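N-isopropylammelide isopropylaminohydrolase (PDB 6NBO) is a zinc-containing member of the amidohydrolase family, whose core is a TIM-barrel-type fold carrying the metal ions. Local coordinates at residues D196-K199 against A200-L204; P168-D171 against A172-D176. One frame throughout, in Å; residues are numbered along the deposited sequence.

In the fold
Contacts 1 and 2 are the N-terminal ends of two successive helices in the barrel of this amidohydrolase. Along the chain contact 2 comes first, at the start of helix 170-180 between strands 153-159 and 184-188; contact 1 opens helix 197-211, between strands 184-188 and 215-219. The two units thus share strand 184-188, and strand 215-219, which ends the second unit, carries the zinc ligand His218. The centre of each contact lies about 25 Å from the centre of the chain, and their own centres are about 14 Å apart. They meet through leucines, Leu204 CD2 lying 4.2 Å from Leu174 CD1, so the two neighbouring helices pack side chain against side chain outside the strands.

Contact 1: residues D196-K199 against A200-L204; sequences DPVK and AVDVL
Lys199 O accepts the shortest bond of this helix start, from Val203 N at 2.8 Å, and the CG2 methyl of Val203 rests against the same oxygen at 3.2 Å. That methyl stands beside the backbone N of its own residue, on the side facing the preceding turn. Val201 repeats the arrangement: its N binds Pro197 O at 2.9 Å while its CG2 leans on that carbonyl oxygen.

Asp196, the N-cap, is bonded to the first turn twice. Its backbone O starts the helical series by taking Ala200 N at 2.9 Å, and its side chain makes the capping bond to the amide one residue before that, OD1 accepting from Lys199 N at 3.2 Å. CG is anti to the backbone N (chi1 -177°), and the amide meets OD1 from well above the carboxylate plane, 62° out of it, in an N-H...O line that is nevertheless fairly straight. Pro197, the first helical residue, has no N-H to be capped. The amides gathered at this end would be expected to favour the charged carboxylate.

On the side toward helix 223-239 Val198 and Asp202 run side by side, CG1 of Val198 3.7 Å from OD2 of Asp202. Asp202 OD1 makes a long, weak ion pair with Arg236 NE on that helix, whose Tyr228 and Leu232 touch Pro197 and Val198. An Asp N-cap followed by proline is a classic helix start; here it begins the helix of the beta-alpha-beta unit joining strands 184-188 and 215-219 of the barrel.

Contact 2: residues P168-D171 against A172-D176; sequences PGTD and ALLAD
Asp171 holds CG between its own backbone N and carbonyl carbon (chi1 47°), which folds the carboxylate back over the start of the helix and sets OD1 against Ala172 N at 2.7 Å. The bond is short but bent, with an N-H...O angle of 136°, because donor and acceptor belong to adjoining residues. The amide approaches from above the carboxylate plane, 37° out of it. Thr170 is turned differently: CG2 is anti to its N and OG1 beside it, which turns the hydroxyl back to a hydrogen bond with Arg167 O and sends the methyl along the helix.

That methyl and Leu174 lie side by side, CG2 of Thr170 being 4.2 Å from CD1 of Leu174. Leu174 CG comes closer still to the backbone, 3.3 Å from Thr170 O, the oxygen that also binds Leu174 N at 2.9 Å. One residue earlier Gly169 O accepts from Leu173 N at 3.0 Å, and one residue later Asp171 O takes Ala175 N at 3.2 Å.

Gly169 occupies the N-cap with a positive phi, at which a side chain would jam against the preceding carbonyl oxygen. Lacking a side chain, it cannot cap, and the carboxylate of Asp171, two residues on, binds an amide of the first turn instead. Leu173 packs on Val129 and Leu135, while Asp171 touches Ile207 and Ala175 reaches Arg210 and Tyr211 of helix 197-211. The result is a helix N-terminus with glycine at the N-cap, opening the crossover helix between the parallel strands 153-159 and 184-188 of a TIM-type barrel.

Contact 1: residues D196-K199 against A200-L204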
loop_
_atom_site.group_PDB
_atom_site.type_symbol
_atom_site.label_atom_id
_atom_site.label_comp_id
_atom_site.label_asym_id
_atom_site.label_seq_id
_atom_site.Cartn_x
_atom_site.Cartn_y
_atom_site.Cartn_z
ATOM N N ASP A 196 -11.891 -22.418 -11.684
ATOM C CA ASP A 196 -13.331 -22.496 -11.450
ATOM C C ASP A 196 -13.667 -21.188 -10.763
ATOM O O ASP A 196 -13.580 -21.075 -9.532
ATOM C CB ASP A 196 -13.685 -23.714 -10.596
ATOM C CG ASP A 196 -15.167 -23.887 -10.387
ATOM O OD1 ASP A 196 -15.920 -22.913 -10.559
ATOM O OD2 ASP A 196 -15.570 -25.006 -10.017
ATOM N N PRO A 197 -14.010 -20.151 -11.540
ATOM C CA PRO A 197 -14.077 -18.803 -10.959
ATOM C C PRO A 197 -15.206 -18.634 -9.963
ATOM O O PRO A 197 -15.044 -17.927 -8.962
ATOM C CB PRO A 197 -14.256 -17.905 -12.194
ATOM C CG PRO A 197 -14.886 -18.806 -13.227
ATOM C CD PRO A 197 -14.215 -20.134 -12.999
ATOM N N VAL A 198 -16.344 -19.273 -10.206
ATOM C CA VAL A 198 -17.467 -19.150 -9.286
ATOM C C VAL A 198 -17.130 -19.816 -7.962
ATOM O O VAL A 198 -17.345 -19.244 -6.887
ATOM C CB VAL A 198 -18.740 -19.727 -9.925
ATOM C CG1 VAL A 198 -19.846 -19.907 -8.886
ATOM C CG2 VAL A 198 -19.206 -18.811 -11.065
ATOM N N LYS A 199 -16.574 -21.025 -8.016
ATOM C CA LYS A 199 -16.190 -21.700 -6.785
ATOM C C LYS A 199 -15.111 -20.919 -6.048
ATOM O O LYS A 199 -15.168 -20.770 -4.824
ATOM C CB LYS A 199 -15.717 -23.119 -7.085
ATOM C CG LYS A 199 -15.433 -23.929 -5.827
ATOM C CD LYS A 199 -15.136 -25.382 -6.154
ATOM C CE LYS A 199 -14.666 -26.138 -4.909
ATOM N NZ LYS A 199 -14.067 -27.460 -5.254
ATOM N N ALA A 200 -14.137 -20.378 -6.781
ATOM C CA ALA A 200 -13.065 -19.629 -6.134
ATOM C C ALA A 200 -13.608 -18.390 -5.423
ATOM O O ALA A 200 -13.275 -18.130 -4.262
ATOM C CB ALA A 200 -11.997 -19.244 -7.161
ATOM N N VAL A 201 -14.462 -17.622 -6.095
ATOM C CA VAL A 201 -14.987 -16.416 -5.466
ATOM C C VAL A 201 -15.845 -16.774 -4.256
ATOM O O VAL A 201 -15.783 -16.109 -3.215
ATOM C CB VAL A 201 -15.758 -15.578 -6.501
ATOM C CG1 VAL A 201 -16.566 -14.497 -5.823
ATOM C CG2 VAL A 201 -14.780 -14.974 -7.505
ATOM N N ASP A 202 -16.654 -17.824 -4.368
ATOM C CA ASP A 202 -17.498 -18.213 -3.246
ATOM C C ASP A 202 -16.660 -18.709 -2.067
ATOM O O ASP A 202 -16.962 -18.394 -0.910
ATOM C CB ASP A 202 -18.499 -19.277 -3.691
ATOM C CG ASP A 202 -19.597 -18.727 -4.614
ATOM O OD1 ASP A 202 -19.733 -17.490 -4.771
ATOM O OD2 ASP A 202 -20.325 -19.551 -5.191
ATOM N N VAL A 203 -15.593 -19.466 -2.329
ATOM C CA VAL A 203 -14.756 -19.958 -1.230
ATOM C C VAL A 203 -14.095 -18.793 -0.498
ATOM O O VAL A 203 -14.141 -18.698 0.735
ATOM C CB VAL A 203 -13.715 -20.967 -1.749
ATOM C CG1 VAL A 203 -12.605 -21.180 -0.715
ATOM C CG2 VAL A 203 -14.381 -22.310 -2.088
ATOM N N LEU A 204 -13.484 -17.879 -1.248
ATOM C CA LEU A 204 -12.791 -16.753 -0.631
ATOM C C LEU A 204 -13.757 -15.847 0.132
ATOM O O LEU A 204 -13.489 -15.462 1.275
ATOM C CB LEU A 204 -12.050 -15.962 -1.705
ATOM C CG LEU A 204 -10.818 -16.629 -2.306
ATOM C CD1 LEU A 204 -10.315 -15.799 -3.487
ATOM C CD2 LEU A 204 -9.737 -16.788 -1.237
#

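Contact 2: residues P168-D171 against A172-D176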
loop_
_atom_site.group_PDB
_atom_site.type_symbol
_atom_site.label_atom_id
_atom_site.label_comp_id
_atom_site.label_asym_id
_atom_site.label_seq_id
_atom_site.Cartn_x
_atom_site.Cartn_y
_atom_site.Cartn_z
ATOM N N PRO A 168 -5.134 -28.805 -1.656
ATOM C CA PRO A 168 -5.937 -29.212 -0.494
ATOM C C PRO A 168 -5.450 -28.586 0.802
ATOM O O PRO A 168 -4.247 -28.516 1.071
ATOM C CB PRO A 168 -5.765 -30.734 -0.469
ATOM C CG PRO A 168 -5.486 -31.099 -1.894
ATOM C CD PRO A 168 -4.689 -29.958 -2.459
ATOM N N GLY A 169 -6.405 -28.117 1.613
ATOM C CA GLY A 169 -6.085 -27.528 2.896
ATOM C C GLY A 169 -5.808 -26.042 2.877
ATOM O O GLY A 169 -5.709 -25.437 3.951
ATOM N N THR A 170 -5.694 -25.431 1.694
ATOM C CA THR A 170 -5.395 -24.007 1.626
ATOM C C THR A 170 -6.532 -23.180 2.211
ATOM O O THR A 170 -6.287 -22.179 2.892
ATOM C CB THR A 170 -5.101 -23.599 0.178
ATOM O OG1 THR A 170 -4.015 -24.387 -0.331
ATOM C CG2 THR A 170 -4.709 -22.120 0.103
ATOM N N ASP A 171 -7.782 -23.595 1.976
ATOM C CA ASP A 171 -8.923 -22.874 2.537
ATOM C C ASP A 171 -8.833 -22.782 4.060
ATOM O O ASP A 171 -9.016 -21.705 4.640
ATOM C CB ASP A 171 -10.230 -23.544 2.103
ATOM C CG ASP A 171 -10.220 -25.066 2.286
ATOM O OD1 ASP A 171 -9.241 -25.640 2.822
ATOM O OD2 ASP A 171 -11.217 -25.692 1.888
ATOM N N ALA A 172 -8.552 -23.905 4.727
ATOM C CA ALA A 172 -8.453 -23.893 6.186
ATOM C C ALA A 172 -7.236 -23.110 6.658
ATOM O O ALA A 172 -7.271 -22.474 7.719
ATOM C CB ALA A 172 -8.410 -25.328 6.719
ATOM N N LEU A 173 -6.156 -23.141 5.884
ATOM C CA LEU A 173 -4.964 -22.394 6.248
ATOM C C LEU A 173 -5.224 -20.897 6.210
ATOM O O LEU A 173 -4.763 -20.158 7.084
ATOM C CB LEU A 173 -3.826 -22.768 5.303
ATOM C CG LEU A 173 -2.433 -22.316 5.682
ATOM C CD1 LEU A 173 -2.012 -22.953 7.020
ATOM C CD2 LEU A 173 -1.512 -22.731 4.568
ATOM N N LEU A 174 -5.954 -20.435 5.194
ATOM C CA LEU A 174 -6.299 -19.023 5.094
ATOM C C LEU A 174 -7.173 -18.589 6.259
ATOM O O LEU A 174 -7.016 -17.479 6.780
ATOM C CB LEU A 174 -7.012 -18.758 3.763
ATOM C CG LEU A 174 -6.134 -18.864 2.509
ATOM C CD1 LEU A 174 -6.964 -18.806 1.206
ATOM C CD2 LEU A 174 -5.081 -17.759 2.515
ATOM N N ALA A 175 -8.114 -19.443 6.670
ATOM C CA ALA A 175 -8.892 -19.154 7.870
ATOM C C ALA A 175 -7.983 -19.046 9.088
ATOM O O ALA A 175 -8.126 -18.130 9.908
ATOM C CB ALA A 175 -9.954 -20.235 8.079
ATOM N N ASP A 176 -7.046 -19.989 9.230
ATOM C CA ASP A 176 -6.077 -19.917 10.323
ATOM C C ASP A 176 -5.275 -18.625 10.268
ATOM O O ASP A 176 -4.937 -18.055 11.310
ATOM C CB ASP A 176 -5.124 -21.112 10.273
ATOM C CG ASP A 176 -5.811 -22.412 10.592
ATOM O OD1 ASP A 176 -6.971 -22.374 11.058
ATOM O OD2 ASP A 176 -5.191 -23.470 10.370
#